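Outer membrane protein OMP121 (Bacteroides thetaiotaomicron, PDB 5FQ8) probably imports peptides across the outer membrane as a TonB-dependent receptor, the barrel component of a transporter that works with a surface lipoprotein. Local coordinates at residues E193-F198 with T337-S342; M200-N205 with N837-N842. All blocks are in the same frame, centred on the assembly; numbering follows the deposited sequence.

Read from the N terminus, the chain leaves strand 177-188 and enters a loop that supplies 193-198 and then a short hairpin that supplies 200-205. Contact 1 closes when the loop 337-342, which follows helix 330-335, returns to 193-198 after 138 intervening residues. Contact 2 closes far later, when the end of helix 832-839 reaches W202 across 631 residues. The segments alternate along the sequence, so the two closures cross instead of nesting. Their centres lie 9 Å apart, and N842 links them through T337 and Q195. Three regions remote in sequence, extending from a TonB-dependent receptor's beta-barrel, are thereby tied together: this excursion, the loop 337-342 and the end of helix 832-839.

Contact 1: E193-F198 with T337-S342; sequences EFQNEF and TPRDIS
Two hydrogen bonds from the R339 guanidinium group carry this contact. NE of R339 donates an N-H hydrogen bond to the backbone O of Q195 at 2.9 Å; the acceptor lies in the guanidinium plane, while NE is tilted from the carbonyl plane. NH2 of R339 reaches OD1 of N196, also at 2.9 Å. Both bonds are bent, the second to an N-H...O angle of 131°, and N196 OD1 also stands 33° out of the guanidinium plane. Two successive residues thus hold one group, by a main-chain and a side-chain oxygen. The R339 chain is bent at chi2 and chi3, and this curl brings NE and NH2 to the two oxygens. F194 covers one guanidinium face: its CG lies 3.8 Å above that plane, over the centre, and its CB approaches R339 NE to 3.4 Å. Ring and guanidinium planes are 31° apart, and R339 NH1 sits over one face of the F194 ring, offset toward its rim. The Q195 side chain slides past that of R339 in the opposite direction, with OE1 3.9 Å from R339 CG. An alanine in place of R339 would probably leave the Q195 and N196 oxygens without these donors and open a gap beside F194. R339 sits in a type I turn, P338 to I341, closed by the bond from I341 N to P338 O. Beyond the two segments, N244 OD1 accepts from R339 NH1, and a salt bridge joins D340 to K236. E197, seen as a calcium ligand in this protein though no ion is bound by it in this chain, starts away from 337-342. The contact is buried, and it joins the loop between strands 177-188 and 201-202 to the loop between helices 330-335 and 368-374.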
loop_
_atom_site.group_PDB
_atom_site.type_symbol
_atom_site.label_atom_id
_atom_site.label_comp_id
_atom_site.label_asym_id
_atom_site.label_seq_id
_atom_site.Cartn_x
_atom_site.Cartn_y
_atom_site.Cartn_z
ATOM N N GLU B 193 41.018 -6.852 8.193
ATOM C CA GLU B 193 42.191 -6.380 8.900
ATOM C C GLU B 193 42.390 -4.909 8.595
ATOM O O GLU B 193 42.438 -4.505 7.435
ATOM C CB GLU B 193 43.417 -7.187 8.506
ATOM C CG GLU B 193 44.673 -6.739 9.193
ATOM C CD GLU B 193 45.869 -7.490 8.731
ATOM O OE1 GLU B 193 45.718 -8.348 7.850
ATOM O OE2 GLU B 193 46.958 -7.219 9.252
ATOM N N PHE B 194 42.510 -4.119 9.641
ATOM C CA PHE B 194 42.492 -2.674 9.544
ATOM C C PHE B 194 43.881 -2.094 9.671
ATOM O O PHE B 194 44.787 -2.711 10.215
ATOM C CB PHE B 194 41.617 -2.073 10.638
ATOM C CG PHE B 194 40.210 -2.507 10.569
ATOM C CD1 PHE B 194 39.430 -2.157 9.487
ATOM C CD2 PHE B 194 39.658 -3.267 11.576
ATOM C CE1 PHE B 194 38.131 -2.561 9.409
ATOM C CE2 PHE B 194 38.350 -3.659 11.507
ATOM C CZ PHE B 194 37.585 -3.313 10.421
ATOM N N GLN B 195 44.020 -0.883 9.167
ATOM C CA GLN B 195 45.175 -0.055 9.431
ATOM C C GLN B 195 44.924 0.694 10.729
ATOM O O GLN B 195 43.825 1.174 10.961
ATOM C CB GLN B 195 45.388 0.904 8.263
ATOM C CG GLN B 195 45.906 2.265 8.652
ATOM C CD GLN B 195 44.812 3.267 8.853
ATOM O OE1 GLN B 195 44.914 4.128 9.703
ATOM N NE2 GLN B 195 43.757 3.163 8.069
ATOM N N ASN B 196 45.913 0.771 11.584
ATOM C CA ASN B 196 45.798 1.561 12.806
ATOM C C ASN B 196 46.853 2.656 12.849
ATOM O O ASN B 196 47.299 3.054 13.921
ATOM C CB ASN B 196 45.889 0.696 14.070
ATOM C CG ASN B 196 44.686 -0.228 14.248
ATOM O OD1 ASN B 196 43.587 0.217 14.572
ATOM N ND2 ASN B 196 44.906 -1.519 14.085
ATOM N N GLU B 197 47.261 3.150 11.686
ATOM C CA GLU B 197 48.308 4.151 11.607
ATOM C C GLU B 197 47.765 5.570 11.515
ATOM O O GLU B 197 48.335 6.482 12.120
ATOM C CB GLU B 197 49.201 3.857 10.402
ATOM C CG GLU B 197 50.608 4.400 10.506
ATOM C CD GLU B 197 51.461 4.056 9.305
ATOM O OE1 GLU B 197 51.088 3.141 8.545
ATOM O OE2 GLU B 197 52.508 4.706 9.125
ATOM N N PHE B 198 46.660 5.773 10.800
ATOM C CA PHE B 198 46.101 7.098 10.563
ATOM C C PHE B 198 44.640 7.138 10.996
ATOM O O PHE B 198 43.926 6.140 10.930
ATOM C CB PHE B 198 46.223 7.488 9.089
ATOM C CG PHE B 198 47.532 7.112 8.459
ATOM C CD1 PHE B 198 48.618 7.963 8.528
ATOM C CD2 PHE B 198 47.671 5.910 7.792
ATOM C CE1 PHE B 198 49.804 7.621 7.952
ATOM C CE2 PHE B 198 48.860 5.563 7.208
ATOM C CZ PHE B 198 49.928 6.420 7.289
ATOM N N THR B 337 33.748 4.151 9.768
ATOM C CA THR B 337 34.140 4.709 11.038
ATOM C C THR B 337 35.635 4.975 11.017
ATOM O O THR B 337 36.397 4.144 10.525
ATOM C CB THR B 337 33.816 3.748 12.175
ATOM O OG1 THR B 337 32.428 3.419 12.148
ATOM C CG2 THR B 337 34.155 4.383 13.495
ATOM N N PRO B 338 36.083 6.109 11.530
ATOM C CA PRO B 338 37.520 6.330 11.653
ATOM C C PRO B 338 38.132 5.347 12.630
ATOM O O PRO B 338 37.489 4.908 13.581
ATOM C CB PRO B 338 37.614 7.763 12.178
ATOM C CG PRO B 338 36.326 8.381 11.847
ATOM C CD PRO B 338 35.318 7.292 11.934
ATOM N N ARG B 339 39.399 5.019 12.398
ATOM C CA ARG B 339 40.085 4.067 13.261
ATOM C C ARG B 339 40.243 4.569 14.676
ATOM O O ARG B 339 40.576 3.775 15.546
ATOM C CB ARG B 339 41.463 3.728 12.714
ATOM C CG ARG B 339 41.465 3.213 11.313
ATOM C CD ARG B 339 40.671 1.947 11.181
ATOM N NE ARG B 339 41.137 0.963 12.133
ATOM C CZ ARG B 339 40.377 0.391 13.058
ATOM N NH1 ARG B 339 39.098 0.689 13.141
ATOM N NH2 ARG B 339 40.903 -0.489 13.887
ATOM N N ASP B 340 40.019 5.847 14.942
ATOM C CA ASP B 340 40.238 6.378 16.277
ATOM C C ASP B 340 38.961 6.547 17.083
ATOM O O ASP B 340 39.039 6.887 18.263
ATOM C CB ASP B 340 40.943 7.727 16.183
ATOM C CG ASP B 340 40.161 8.720 15.370
ATOM O OD1 ASP B 340 40.047 8.526 14.141
ATOM O OD2 ASP B 340 39.664 9.696 15.962
ATOM N N ILE B 341 37.802 6.323 16.480
ATOM C CA ILE B 341 36.513 6.646 17.078
ATOM C C ILE B 341 35.983 5.436 17.828
ATOM O O ILE B 341 36.036 4.310 17.329
ATOM C CB ILE B 341 35.517 7.099 16.002
ATOM C CG1 ILE B 341 36.017 8.372 15.330
ATOM C CG2 ILE B 341 34.161 7.334 16.621
ATOM C CD1 ILE B 341 36.308 9.474 16.290
ATOM N N SER B 342 35.476 5.666 19.029
ATOM C CA SER B 342 34.936 4.591 19.854
ATOM C C SER B 342 33.501 4.301 19.444
ATOM O O SER B 342 32.603 5.100 19.714
ATOM C CB SER B 342 35.005 4.983 21.324
ATOM O OG SER B 342 34.397 4.008 22.143
#

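Contact 2: M200-N205 with N837-N842; sequences MGWNGN and NYFTGN
W202 and F839 make the side-chain contact here, the six-membered end of the indole meeting the phenylalanine ring. CH2 of W202 lies over one face of the F839 ring and comes to 3.8 Å from its CZ. The ring centroids are 5.5 Å apart with planes at 58°, an oblique aromatic pair, and no hydrogen bond spans the segments. F839 has CG anti to its backbone N (chi1 165°), which swings the ring from the helix toward the indole. W202 has chi1 at -148°, away from the staggered positions, and its CH2 also approaches the F839 backbone O at 3.8 Å. W202 opens a type I' beta turn to N205, in which N205 N donates to W202 O, whereas F839 lies in the last turn of its helix. G841, at positive phi, is the first residue to leave helical angles, in a Schellman motif with N842 N bonded to N837 O. W214 meets the W202 ring edge-to-face and donates from NE1 to F839 O, while the bound peptide packs its backbone on both W202 and F839. The contact thus sets the hairpin of strands 201-202 and 205-206 against the C-terminal end of helix 832-839.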
loop_
_atom_site.group_PDB
_atom_site.type_symbol
_atom_site.label_atom_id
_atom_site.label_comp_id
_atom_site.label_asym_id
_atom_site.label_seq_id
_atom_site.Cartn_x
_atom_site.Cartn_y
_atom_site.Cartn_z
ATOM N N MET B 200 40.907 9.844 11.719
ATOM C CA MET B 200 39.840 10.540 11.020
ATOM C C MET B 200 40.378 11.680 10.182
ATOM O O MET B 200 41.085 12.551 10.682
ATOM C CB MET B 200 38.839 11.084 12.034
ATOM C CG MET B 200 37.759 11.987 11.470
ATOM S SD MET B 200 36.662 12.503 12.760
ATOM C CE MET B 200 37.831 12.973 14.001
ATOM N N GLY B 201 40.022 11.679 8.913
ATOM C CA GLY B 201 40.326 12.805 8.062
ATOM C C GLY B 201 40.149 12.438 6.607
ATOM O O GLY B 201 39.817 11.310 6.261
ATOM N N TRP B 202 40.374 13.434 5.764
ATOM C CA TRP B 202 40.367 13.231 4.332
ATOM C C TRP B 202 41.574 13.953 3.749
ATOM O O TRP B 202 42.187 14.793 4.403
ATOM C CB TRP B 202 39.058 13.724 3.726
ATOM C CG TRP B 202 38.624 12.961 2.549
ATOM C CD1 TRP B 202 38.754 13.321 1.261
ATOM C CD2 TRP B 202 37.991 11.685 2.547
ATOM N NE1 TRP B 202 38.234 12.361 0.444
ATOM C CE2 TRP B 202 37.760 11.340 1.212
ATOM C CE3 TRP B 202 37.597 10.800 3.544
ATOM C CZ2 TRP B 202 37.152 10.153 0.844
ATOM C CZ3 TRP B 202 36.992 9.627 3.175
ATOM C CH2 TRP B 202 36.779 9.312 1.838
ATOM N N ASN B 203 41.941 13.592 2.527
ATOM C CA ASN B 203 43.090 14.188 1.848
ATOM C C ASN B 203 44.336 14.189 2.717
ATOM O O ASN B 203 45.195 15.043 2.555
ATOM C CB ASN B 203 42.817 15.628 1.395
ATOM C CG ASN B 203 41.456 15.805 0.796
ATOM O OD1 ASN B 203 40.625 16.525 1.336
ATOM N ND2 ASN B 203 41.218 15.171 -0.337
ATOM N N GLY B 204 44.448 13.271 3.662
ATOM C CA GLY B 204 45.547 13.302 4.592
ATOM C C GLY B 204 45.481 14.405 5.612
ATOM O O GLY B 204 46.375 14.496 6.448
ATOM N N ASN B 205 44.462 15.245 5.584
ATOM C CA ASN B 205 44.350 16.327 6.547
ATOM C C ASN B 205 43.370 15.958 7.652
ATOM O O ASN B 205 42.504 15.100 7.480
ATOM C CB ASN B 205 43.904 17.617 5.855
ATOM C CG ASN B 205 44.796 17.997 4.696
ATOM O OD1 ASN B 205 45.932 17.596 4.622
ATOM N ND2 ASN B 205 44.271 18.775 3.788
ATOM N N ASN B 837 36.191 -0.605 2.538
ATOM C CA ASN B 837 37.327 -0.428 3.423
ATOM C C ASN B 837 38.524 0.143 2.705
ATOM O O ASN B 837 39.344 0.824 3.321
ATOM C CB ASN B 837 37.687 -1.748 4.084
ATOM C CG ASN B 837 36.744 -2.093 5.169
ATOM O OD1 ASN B 837 36.795 -1.537 6.257
ATOM N ND2 ASN B 837 35.846 -2.995 4.875
ATOM N N TYR B 838 38.651 -0.124 1.416
ATOM C CA TYR B 838 39.547 0.679 0.603
ATOM C C TYR B 838 39.090 2.132 0.571
ATOM O O TYR B 838 39.839 3.035 0.958
ATOM C CB TYR B 838 39.641 0.083 -0.798
ATOM C CG TYR B 838 40.756 -0.927 -0.923
ATOM C CD1 TYR B 838 40.952 -1.906 0.052
ATOM C CD2 TYR B 838 41.616 -0.902 -2.009
ATOM C CE1 TYR B 838 41.972 -2.827 -0.059
ATOM C CE2 TYR B 838 42.617 -1.805 -2.132
ATOM C CZ TYR B 838 42.799 -2.768 -1.153
ATOM O OH TYR B 838 43.819 -3.672 -1.279
ATOM N N PHE B 839 37.843 2.374 0.152
ATOM C CA PHE B 839 37.362 3.749 0.001
ATOM C C PHE B 839 37.487 4.535 1.293
ATOM O O PHE B 839 37.841 5.715 1.283
ATOM C CB PHE B 839 35.905 3.763 -0.459
ATOM C CG PHE B 839 35.240 5.102 -0.296
ATOM C CD1 PHE B 839 35.441 6.111 -1.222
ATOM C CD2 PHE B 839 34.414 5.351 0.771
ATOM C CE1 PHE B 839 34.838 7.331 -1.080
ATOM C CE2 PHE B 839 33.811 6.574 0.919
ATOM C CZ PHE B 839 34.021 7.567 -0.009
ATOM N N THR B 840 37.191 3.904 2.406
ATOM C CA THR B 840 37.138 4.626 3.660
ATOM C C THR B 840 38.492 4.765 4.330
ATOM O O THR B 840 38.572 5.407 5.382
ATOM C CB THR B 840 36.170 3.929 4.587
ATOM O OG1 THR B 840 35.799 4.827 5.623
ATOM C CG2 THR B 840 36.816 2.749 5.180
ATOM N N GLY B 841 39.548 4.204 3.742
ATOM C CA GLY B 841 40.878 4.349 4.293
ATOM C C GLY B 841 41.136 3.516 5.515
ATOM O O GLY B 841 41.980 3.875 6.336
ATOM N N ASN B 842 40.428 2.407 5.666
ATOM C CA ASN B 842 40.539 1.604 6.868
ATOM C C ASN B 842 41.262 0.287 6.665
ATOM O O ASN B 842 41.788 -0.252 7.632
ATOM C CB ASN B 842 39.148 1.318 7.445
ATOM C CG ASN B 842 38.577 2.482 8.183
ATOM O OD1 ASN B 842 39.298 3.369 8.604
ATOM N ND2 ASN B 842 37.270 2.488 8.345
#